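PDB 3MZK: COPII coat assembly protein SEC16 from Saccharomyces cerevisiae, which helps start assembly of the COPII coat that forms transport vesicles at the endoplasmic reticulum and selects their cargo, and also takes part in autophagy. Local coordinates for residues S237-N242 against G285-K290; E279-F284 against S298-I303; A217-L222 against K253-A258. All coordinates share one frame; numbering follows the deposited sequence.

Contact 1: residues S237-N242 against G285-K290; sequences SFYTNN and GIFLTK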
loop_
_atom_site.group_PDB
_atom_site.type_symbol
_atom_site.label_atom_id
_atom_site.label_comp_id
_atom_site.label_asym_id
_atom_site.label_seq_id
_atom_site.Cartn_x
_atom_site.Cartn_y
_atom_site.Cartn_z
ATOM N N SER B 237 -10.244 6.247 25.016
ATOM C CA SER B 237 -9.814 6.794 26.296
ATOM C C SER B 237 -10.920 7.617 26.956
ATOM O O SER B 237 -11.065 7.609 28.180
ATOM C CB SER B 237 -8.564 7.654 26.117
ATOM O OG SER B 237 -8.884 8.895 25.513
ATOM N N PHE B 238 -11.690 8.329 26.139
ATOM C CA PHE B 238 -12.790 9.145 26.638
ATOM C C PHE B 238 -13.719 8.339 27.544
ATOM O O PHE B 238 -14.034 8.763 28.655
ATOM C CB PHE B 238 -13.597 9.728 25.477
ATOM C CG PHE B 238 -12.813 10.650 24.585
ATOM C CD1 PHE B 238 -13.281 10.969 23.320
ATOM C CD2 PHE B 238 -11.619 11.204 25.008
ATOM C CE1 PHE B 238 -12.569 11.823 22.491
ATOM C CE2 PHE B 238 -10.900 12.060 24.183
ATOM C CZ PHE B 238 -11.378 12.368 22.922
ATOM N N TYR B 239 -14.150 7.177 27.062
ATOM C CA TYR B 239 -15.109 6.344 27.785
ATOM C C TYR B 239 -14.748 6.157 29.256
ATOM O O TYR B 239 -15.631 6.087 30.112
ATOM C CB TYR B 239 -15.253 4.972 27.117
ATOM C CG TYR B 239 -15.872 5.008 25.739
ATOM C CD1 TYR B 239 -15.135 4.657 24.617
ATOM C CD2 TYR B 239 -17.193 5.394 25.559
ATOM C CE1 TYR B 239 -15.697 4.686 23.355
ATOM C CE2 TYR B 239 -17.763 5.427 24.302
ATOM C CZ TYR B 239 -17.013 5.072 23.203
ATOM O OH TYR B 239 -17.576 5.105 21.947
ATOM N N THR B 240 -13.452 6.078 29.542
ATOM C CA THR B 240 -12.984 5.803 30.898
ATOM C C THR B 240 -12.818 7.061 31.751
ATOM O O THR B 240 -12.897 6.996 32.978
ATOM C CB THR B 240 -11.652 5.029 30.891
ATOM O OG1 THR B 240 -10.633 5.833 30.282
ATOM C CG2 THR B 240 -11.796 3.719 30.125
ATOM N N ASN B 241 -12.587 8.201 31.107
ATOM C CA ASN B 241 -12.406 9.457 31.833
ATOM C C ASN B 241 -13.575 10.434 31.654
ATOM O O ASN B 241 -13.726 11.055 30.603
ATOM C CB ASN B 241 -11.087 10.123 31.439
ATOM C CG ASN B 241 -10.681 11.225 32.398
ATOM O OD1 ASN B 241 -11.529 11.867 33.022
ATOM N ND2 ASN B 241 -9.378 11.451 32.524
ATOM N N ASN B 242 -14.388 10.567 32.698
ATOM C CA ASN B 242 -15.566 11.432 32.685
ATOM C C ASN B 242 -15.209 12.904 32.509
ATOM O O ASN B 242 -16.016 13.691 32.015
ATOM C CB ASN B 242 -16.380 11.232 33.971
ATOM C CG ASN B 242 -17.593 12.133 34.053
ATOM O OD1 ASN B 242 -18.263 12.389 33.053
ATOM N ND2 ASN B 242 -17.885 12.619 35.255
ATOM N N GLY B 285 -17.937 9.335 16.061
ATOM C CA GLY B 285 -19.371 9.349 15.826
ATOM C C GLY B 285 -20.108 8.308 16.654
ATOM O O GLY B 285 -21.314 8.412 16.863
ATOM N N ILE B 286 -19.376 7.298 17.118
ATOM C CA ILE B 286 -19.927 6.278 17.997
ATOM C C ILE B 286 -19.981 6.814 19.417
ATOM O O ILE B 286 -21.019 6.774 20.070
ATOM C CB ILE B 286 -19.072 5.000 17.976
ATOM C CG1 ILE B 286 -19.367 4.186 16.717
ATOM C CG2 ILE B 286 -19.329 4.164 19.216
ATOM C CD1 ILE B 286 -18.358 3.105 16.452
ATOM N N PHE B 287 -18.851 7.324 19.886
ATOM C CA PHE B 287 -18.775 7.931 21.205
ATOM C C PHE B 287 -19.924 8.905 21.432
ATOM O O PHE B 287 -20.587 8.865 22.467
ATOM C CB PHE B 287 -17.436 8.648 21.373
ATOM C CG PHE B 287 -17.407 9.622 22.511
ATOM C CD1 PHE B 287 -17.194 9.186 23.806
ATOM C CD2 PHE B 287 -17.582 10.976 22.285
ATOM C CE1 PHE B 287 -17.163 10.083 24.854
ATOM C CE2 PHE B 287 -17.553 11.878 23.328
ATOM C CZ PHE B 287 -17.343 11.430 24.614
ATOM N N LEU B 288 -20.155 9.779 20.458
ATOM C CA LEU B 288 -21.184 10.808 20.572
ATOM C C LEU B 288 -22.573 10.205 20.713
ATOM O O LEU B 288 -23.410 10.719 21.455
ATOM C CB LEU B 288 -21.140 11.753 19.368
ATOM C CG LEU B 288 -19.899 12.644 19.322
ATOM C CD1 LEU B 288 -19.817 13.416 18.007
ATOM C CD2 LEU B 288 -19.889 13.583 20.520
ATOM N N THR B 289 -22.814 9.118 19.988
ATOM C CA THR B 289 -24.075 8.398 20.079
ATOM C C THR B 289 -24.330 7.949 21.512
ATOM O O THR B 289 -25.373 8.250 22.090
ATOM C CB THR B 289 -24.087 7.181 19.151
ATOM O OG1 THR B 289 -24.008 7.622 17.790
ATOM C CG2 THR B 289 -25.359 6.395 19.340
ATOM N N LYS B 290 -23.368 7.240 22.085
ATOM C CA LYS B 290 -23.461 6.822 23.475
ATOM C C LYS B 290 -23.775 8.000 24.391
ATOM O O LYS B 290 -24.661 7.920 25.232
ATOM C CB LYS B 290 -22.163 6.145 23.924
ATOM C CG LYS B 290 -21.813 4.897 23.139
ATOM C CD LYS B 290 -22.937 3.888 23.205
ATOM C CE LYS B 290 -22.601 2.626 22.437
ATOM N NZ LYS B 290 -23.655 1.590 22.629
#
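Phe287 on helix 275-290 pushes its ring between Phe238 and Tyr239, two successive aromatics near the end of helix 231-240, and uses a different part of itself against each. Phe238 turns an edge onto it: Phe238 CD1 stands 4.1 Å above the plane of the Phe287 ring, over its centre, with the two planes at 63°. Toward Tyr239 the roles reverse, because the edge of Phe287 points at the face of the tyrosine in a second T-shaped pair at 66°. Here Phe287 CD1 comes 3.8 Å from Tyr239 CE2. The first methylene of Phe238 also packs, its CB lying 3.6 Å from Phe287 CE1.

Torsions set up this interleaving. Phe287 has CG anti to its own backbone N (chi1 163°), which sends the ring outward from its helix to meet both aromatics. Tyr239 instead has CG anti to the carbonyl carbon; it leaves its backbone without aiming at the other helix, yet the long side chain runs past Phe287 in the opposite direction. Its hydroxyl arrives at the backbone of the partner helix, Tyr239 OH lying 3.2 Å from Phe287 CA, and also touches the CG2 methyl of Ile286. Although OH is also near Phe287 N, the angle is too poor for a hydrogen bond. Lys290 lends only its inner chain, CG lying 4.2 Å from Tyr239 CE2, while its ammonium leads away to a salt bridge with Asp318.

Behind the cluster, helix 242-250 packs on both phenylalanines, whereas Tyr239 lies at the exposed margin. With no hydrogen bond or salt bridge between the two segments, their attachment rests on dispersion and on aromatic C-H edges directed at pi faces, an interaction that depends on ring orientation as well as on the exclusion of water.

Contact 2: residues E279-F284 against S298-I303; sequences EFLIEF and STLFII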
loop_
_atom_site.group_PDB
_atom_site.type_symbol
_atom_site.label_atom_id
_atom_site.label_comp_id
_atom_site.label_asym_id
_atom_site.label_seq_id
_atom_site.Cartn_x
_atom_site.Cartn_y
_atom_site.Cartn_z
ATOM N N GLU B 279 -11.384 6.536 10.167
ATOM C CA GLU B 279 -11.508 5.844 11.450
ATOM C C GLU B 279 -11.948 6.816 12.536
ATOM O O GLU B 279 -12.865 6.535 13.304
ATOM C CB GLU B 279 -10.195 5.200 11.880
ATOM C CG GLU B 279 -9.591 4.208 10.904
ATOM C CD GLU B 279 -8.246 3.683 11.386
ATOM O OE1 GLU B 279 -8.122 3.411 12.601
ATOM O OE2 GLU B 279 -7.312 3.560 10.562
ATOM N N PHE B 280 -11.281 7.964 12.595
ATOM C CA PHE B 280 -11.582 8.968 13.608
ATOM C C PHE B 280 -13.037 9.425 13.576
ATOM O O PHE B 280 -13.662 9.613 14.618
ATOM C CB PHE B 280 -10.664 10.181 13.460
ATOM C CG PHE B 280 -11.178 11.401 14.148
ATOM C CD1 PHE B 280 -11.101 11.521 15.522
ATOM C CD2 PHE B 280 -11.763 12.422 13.427
ATOM C CE1 PHE B 280 -11.588 12.642 16.160
ATOM C CE2 PHE B 280 -12.253 13.542 14.062
ATOM C CZ PHE B 280 -12.164 13.649 15.429
ATOM N N LEU B 281 -13.574 9.619 12.378
ATOM C CA LEU B 281 -14.936 10.114 12.241
ATOM C C LEU B 281 -15.953 9.096 12.745
ATOM O O LEU B 281 -16.894 9.438 13.462
ATOM C CB LEU B 281 -15.232 10.499 10.791
ATOM C CG LEU B 281 -14.554 11.782 10.301
ATOM C CD1 LEU B 281 -14.905 12.067 8.854
ATOM C CD2 LEU B 281 -14.955 12.939 11.179
ATOM N N ILE B 282 -15.757 7.837 12.377
ATOM C CA ILE B 282 -16.655 6.785 12.814
ATOM C C ILE B 282 -16.497 6.494 14.309
ATOM O O ILE B 282 -17.477 6.487 15.049
ATOM C CB ILE B 282 -16.455 5.526 11.983
ATOM C CG1 ILE B 282 -16.693 5.853 10.508
ATOM C CG2 ILE B 282 -17.386 4.428 12.456
ATOM C CD1 ILE B 282 -16.415 4.702 9.573
ATOM N N GLU B 283 -15.267 6.270 14.756
ATOM C CA GLU B 283 -15.007 6.047 16.178
ATOM C C GLU B 283 -15.593 7.149 17.056
ATOM O O GLU B 283 -16.171 6.879 18.108
ATOM C CB GLU B 283 -13.507 5.931 16.431
ATOM C CG GLU B 283 -12.933 4.598 16.016
ATOM C CD GLU B 283 -13.536 3.460 16.801
ATOM O OE1 GLU B 283 -13.587 3.566 18.044
ATOM O OE2 GLU B 283 -13.972 2.468 16.179
ATOM N N PHE B 284 -15.435 8.391 16.616
ATOM C CA PHE B 284 -15.899 9.544 17.372
ATOM C C PHE B 284 -17.413 9.715 17.224
ATOM O O PHE B 284 -18.090 10.185 18.141
ATOM C CB PHE B 284 -15.169 10.808 16.906
ATOM C CG PHE B 284 -15.328 11.978 17.832
ATOM C CD1 PHE B 284 -15.192 13.270 17.362
ATOM C CD2 PHE B 284 -15.597 11.786 19.174
ATOM C CE1 PHE B 284 -15.334 14.352 18.211
ATOM C CE2 PHE B 284 -15.741 12.860 20.024
ATOM C CZ PHE B 284 -15.607 14.145 19.543
ATOM N N SER B 298 -24.380 11.939 13.686
ATOM C CA SER B 298 -24.823 11.924 12.295
ATOM C C SER B 298 -24.023 12.884 11.430
ATOM O O SER B 298 -23.763 12.605 10.263
ATOM C CB SER B 298 -26.314 12.258 12.191
ATOM O OG SER B 298 -27.100 11.192 12.681
ATOM N N THR B 299 -23.645 14.021 12.002
ATOM C CA THR B 299 -22.789 14.972 11.298
ATOM C C THR B 299 -21.487 14.281 10.874
ATOM O O THR B 299 -21.111 14.316 9.701
ATOM C CB THR B 299 -22.491 16.220 12.163
ATOM O OG1 THR B 299 -23.723 16.815 12.588
ATOM C CG2 THR B 299 -21.699 17.245 11.384
ATOM N N LEU B 300 -20.818 13.628 11.822
ATOM C CA LEU B 300 -19.573 12.923 11.515
ATOM C C LEU B 300 -19.764 11.839 10.461
ATOM O O LEU B 300 -18.940 11.704 9.559
ATOM C CB LEU B 300 -18.928 12.336 12.776
ATOM C CG LEU B 300 -18.771 13.299 13.958
ATOM C CD1 LEU B 300 -17.741 12.779 14.946
ATOM C CD2 LEU B 300 -18.394 14.690 13.475
ATOM N N PHE B 301 -20.850 11.077 10.568
ATOM C CA PHE B 301 -21.136 9.997 9.620
ATOM C C PHE B 301 -21.354 10.535 8.211
ATOM O O PHE B 301 -20.910 9.931 7.229
ATOM C CB PHE B 301 -22.359 9.183 10.064
ATOM C CG PHE B 301 -22.149 8.409 11.333
ATOM C CD1 PHE B 301 -20.882 7.985 11.703
ATOM C CD2 PHE B 301 -23.221 8.112 12.163
ATOM C CE1 PHE B 301 -20.686 7.267 12.879
ATOM C CE2 PHE B 301 -23.033 7.394 13.343
ATOM C CZ PHE B 301 -21.764 6.970 13.701
ATOM N N ILE B 302 -22.045 11.668 8.123
ATOM C CA ILE B 302 -22.265 12.346 6.850
ATOM C C ILE B 302 -20.942 12.763 6.203
ATOM O O ILE B 302 -20.685 12.471 5.029
ATOM C CB ILE B 302 -23.149 13.588 7.036
ATOM C CG1 ILE B 302 -24.572 13.167 7.404
ATOM C CG2 ILE B 302 -23.157 14.432 5.776
ATOM C CD1 ILE B 302 -25.417 14.285 7.990
ATOM N N ILE B 303 -20.101 13.446 6.973
ATOM C CA ILE B 303 -18.790 13.851 6.482
ATOM C C ILE B 303 -17.994 12.635 6.033
ATOM O O ILE B 303 -17.288 12.682 5.028
ATOM C CB ILE B 303 -17.991 14.600 7.557
ATOM C CG1 ILE B 303 -18.732 15.862 7.991
ATOM C CG2 ILE B 303 -16.612 14.958 7.039
ATOM C CD1 ILE B 303 -18.104 16.545 9.181
#
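Leu281 and Leu300 mark the closest backbone approach, CA to CA 5.5 Å, between two helical segments that run nearly antiparallel, at 155°, with their axes 8.6 Å apart. Such close spacing brings side chains against the opposite main chain as well as against one another. Leu300 points at the other helix, and its CB lies 3.6 Å from Leu281 O. From there one branch carries on to the next turn, where Leu300 CD1 reaches Phe284 CD1 at 3.5 Å. The two side chains cross obliquely, the methyl also lying close to CB and CG of the phenylalanine. Phe284 swings its ring toward this methyl by holding CG beside its carbonyl carbon, chi1 -166°.

Leu281 serves the other end of the interface. Its CD1 methyl meets Ile303 CG2 at 3.8 Å, the two side chains crossing at about a right angle. Phe301 takes part in another way: it leaves its backbone pointing away from the segment 279-284, but the ring reaches back along the flank. Its edge is directed at the main chain, with Phe301 CE1 4.0 Å from Ile282 O near the ring plane, and the same carbon lies 4.4 Å from Ile282 CG2. No hydrogen bond links the segments, so the pairing is one of hydrocarbon surfaces and carbonyls already within helices.

The pair is the hairpin of helices 275-290 and 294-303, and other helices pack against it. Trp252 and Val256 of helix 252-261 pack on Leu300, Ile235 of helix 231-240 touches Phe284, and Leu105 of helix 101-111 touches Ile303. Phe321, from a loop, brings its ring to that of Phe301.

Contact 3: residues A217-L222 against K253-A258; sequences AHFLLL and KSIVAA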
loop_
_atom_site.group_PDB
_atom_site.type_symbol
_atom_site.label_atom_id
_atom_site.label_comp_id
_atom_site.label_asym_id
_atom_site.label_seq_id
_atom_site.Cartn_x
_atom_site.Cartn_y
_atom_site.Cartn_z
ATOM N N ALA B 217 -3.648 19.735 26.388
ATOM C CA ALA B 217 -3.071 18.419 26.160
ATOM C C ALA B 217 -4.046 17.491 25.443
ATOM O O ALA B 217 -3.670 16.789 24.508
ATOM C CB ALA B 217 -2.630 17.807 27.477
ATOM N N HIS B 218 -5.298 17.486 25.886
ATOM C CA HIS B 218 -6.300 16.628 25.272
ATOM C C HIS B 218 -6.369 16.873 23.776
ATOM O O HIS B 218 -6.350 15.937 22.978
ATOM C CB HIS B 218 -7.675 16.871 25.891
ATOM C CG HIS B 218 -7.752 16.534 27.345
ATOM N ND1 HIS B 218 -7.475 17.449 28.336
ATOM C CD2 HIS B 218 -8.069 15.379 27.977
ATOM C CE1 HIS B 218 -7.622 16.873 29.517
ATOM N NE2 HIS B 218 -7.981 15.618 29.325
ATOM N N PHE B 219 -6.452 18.144 23.401
ATOM C CA PHE B 219 -6.641 18.509 22.006
ATOM C C PHE B 219 -5.429 18.090 21.174
ATOM O O PHE B 219 -5.572 17.387 20.175
ATOM C CB PHE B 219 -6.913 20.009 21.880
ATOM C CG PHE B 219 -7.741 20.382 20.680
ATOM C CD1 PHE B 219 -8.617 21.456 20.733
ATOM C CD2 PHE B 219 -7.642 19.668 19.498
ATOM C CE1 PHE B 219 -9.376 21.807 19.634
ATOM C CE2 PHE B 219 -8.401 20.016 18.393
ATOM C CZ PHE B 219 -9.269 21.088 18.464
ATOM N N LEU B 220 -4.240 18.509 21.598
ATOM C CA LEU B 220 -3.009 18.157 20.894
ATOM C C LEU B 220 -2.847 16.645 20.780
ATOM O O LEU B 220 -2.505 16.122 19.714
ATOM C CB LEU B 220 -1.787 18.751 21.599
ATOM C CG LEU B 220 -1.542 20.249 21.434
ATOM C CD1 LEU B 220 -0.327 20.672 22.239
ATOM C CD2 LEU B 220 -1.369 20.600 19.965
ATOM N N LEU B 221 -3.090 15.951 21.886
ATOM C CA LEU B 221 -2.966 14.504 21.923
ATOM C C LEU B 221 -3.819 13.866 20.842
ATOM O O LEU B 221 -3.349 13.004 20.101
ATOM C CB LEU B 221 -3.372 13.967 23.293
ATOM C CG LEU B 221 -3.380 12.446 23.434
ATOM C CD1 LEU B 221 -2.044 11.853 23.021
ATOM C CD2 LEU B 221 -3.717 12.062 24.860
ATOM N N LEU B 222 -5.070 14.301 20.741
ATOM C CA LEU B 222 -5.994 13.716 19.780
ATOM C C LEU B 222 -5.568 13.945 18.334
ATOM O O LEU B 222 -5.577 13.016 17.526
ATOM C CB LEU B 222 -7.411 14.246 19.995
ATOM C CG LEU B 222 -8.413 13.649 19.008
ATOM C CD1 LEU B 222 -9.519 12.930 19.745
ATOM C CD2 LEU B 222 -8.974 14.721 18.088
ATOM N N LYS B 253 -17.300 19.974 17.878
ATOM C CA LYS B 253 -17.286 20.769 16.657
ATOM C C LYS B 253 -15.887 21.264 16.276
ATOM O O LYS B 253 -15.467 21.118 15.130
ATOM C CB LYS B 253 -18.262 21.936 16.769
ATOM C CG LYS B 253 -19.661 21.593 16.330
ATOM C CD LYS B 253 -20.552 22.814 16.376
ATOM C CE LYS B 253 -21.977 22.492 15.984
ATOM N NZ LYS B 253 -22.833 23.691 16.142
ATOM N N SER B 254 -15.177 21.849 17.238
ATOM C CA SER B 254 -13.839 22.375 16.988
ATOM C C SER B 254 -12.815 21.258 16.832
ATOM O O SER B 254 -11.812 21.419 16.142
ATOM C CB SER B 254 -13.417 23.332 18.105
ATOM O OG SER B 254 -13.520 22.711 19.375
ATOM N N ILE B 255 -13.073 20.127 17.481
ATOM C CA ILE B 255 -12.189 18.970 17.390
ATOM C C ILE B 255 -12.166 18.408 15.970
ATOM O O ILE B 255 -11.116 18.298 15.349
ATOM C CB ILE B 255 -12.617 17.857 18.359
ATOM C CG1 ILE B 255 -12.514 18.342 19.805
ATOM C CG2 ILE B 255 -11.770 16.620 18.149
ATOM C CD1 ILE B 255 -12.897 17.294 20.828
ATOM N N VAL B 256 -13.337 18.053 15.461
ATOM C CA VAL B 256 -13.445 17.554 14.101
ATOM C C VAL B 256 -12.898 18.582 13.112
ATOM O O VAL B 256 -12.205 18.231 12.162
ATOM C CB VAL B 256 -14.908 17.186 13.754
ATOM C CG1 VAL B 256 -15.022 16.723 12.308
ATOM C CG2 VAL B 256 -15.398 16.106 14.691
ATOM N N ALA B 257 -13.204 19.854 13.351
ATOM C CA ALA B 257 -12.753 20.933 12.473
ATOM C C ALA B 257 -11.230 21.001 12.406
ATOM O O ALA B 257 -10.661 21.253 11.347
ATOM C CB ALA B 257 -13.333 22.271 12.921
ATOM N N ALA B 258 -10.581 20.768 13.541
ATOM C CA ALA B 258 -9.126 20.755 13.600
ATOM C C ALA B 258 -8.562 19.631 12.742
ATOM O O ALA B 258 -7.607 19.832 11.989
ATOM C CB ALA B 258 -8.646 20.616 15.034
#
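Within the stack of helices in the Sec23-binding domain, Phe219 of helix 214-226 reaches across to Ser254, Ile255 and Ala258 of helix 252-261; the two helices run in broadly the same direction. The short segments lie at 34° with axes 10.9 Å apart, a distance that large side chains must span. Phe219 does most of this: CG beside its carbonyl carbon, chi1 -152°, carries the ring over to the opposite backbone. There its edge meets two atoms near the ring plane, CE2 at 3.4 Å from Ala258 CB and CZ at 3.5 Å from Ser254 O. Ile255 CG1 lies over one face instead. One turn on, the CD2 branch of Leu222 touches Ile255 CG2 at 3.4 Å, the side chains crossing at about a right angle.

The small alanine admits the ring edge close to the helix, and the Ser254 hydroxyl is occupied with Asn251 O. Replacing Phe219 with an alanine would probably leave a gap between the helices, with the Ala258 methyl lacking the ring edge that meets it and Ile255 CG1 the face it lies over.

Trp247 of helix 242-250 also packs on Phe219 and Ile255, and Gln162 of the second subunit touches Phe219. Such apolar packing between helices not adjacent in sequence is consistent with the ACE1 fold of Sec16-like coat proteins, an irregular stack of helices in which the chain doubles back.

How the contacts relate
All three contacts lie in the Sec23-binding domain, their centres 13 to 14 Å apart, with contact 2 nearest the centre of the chain. Contacts 1 and 2 share helix 275-290. Along the chain contact 3 opens first and closes before contact 2 begins, while contact 1 interleaves with both, so the chain returns repeatedly to the same region. Direct packing joins them: Phe238 meets Leu222 between contacts 1 and 3, Leu288 meets Leu300 between 1 and 2, and Val256 meets Leu281, Phe284 and Leu300 between 3 and 2. The result is one largely helical apolar core inside an elongated coat-assembly protein.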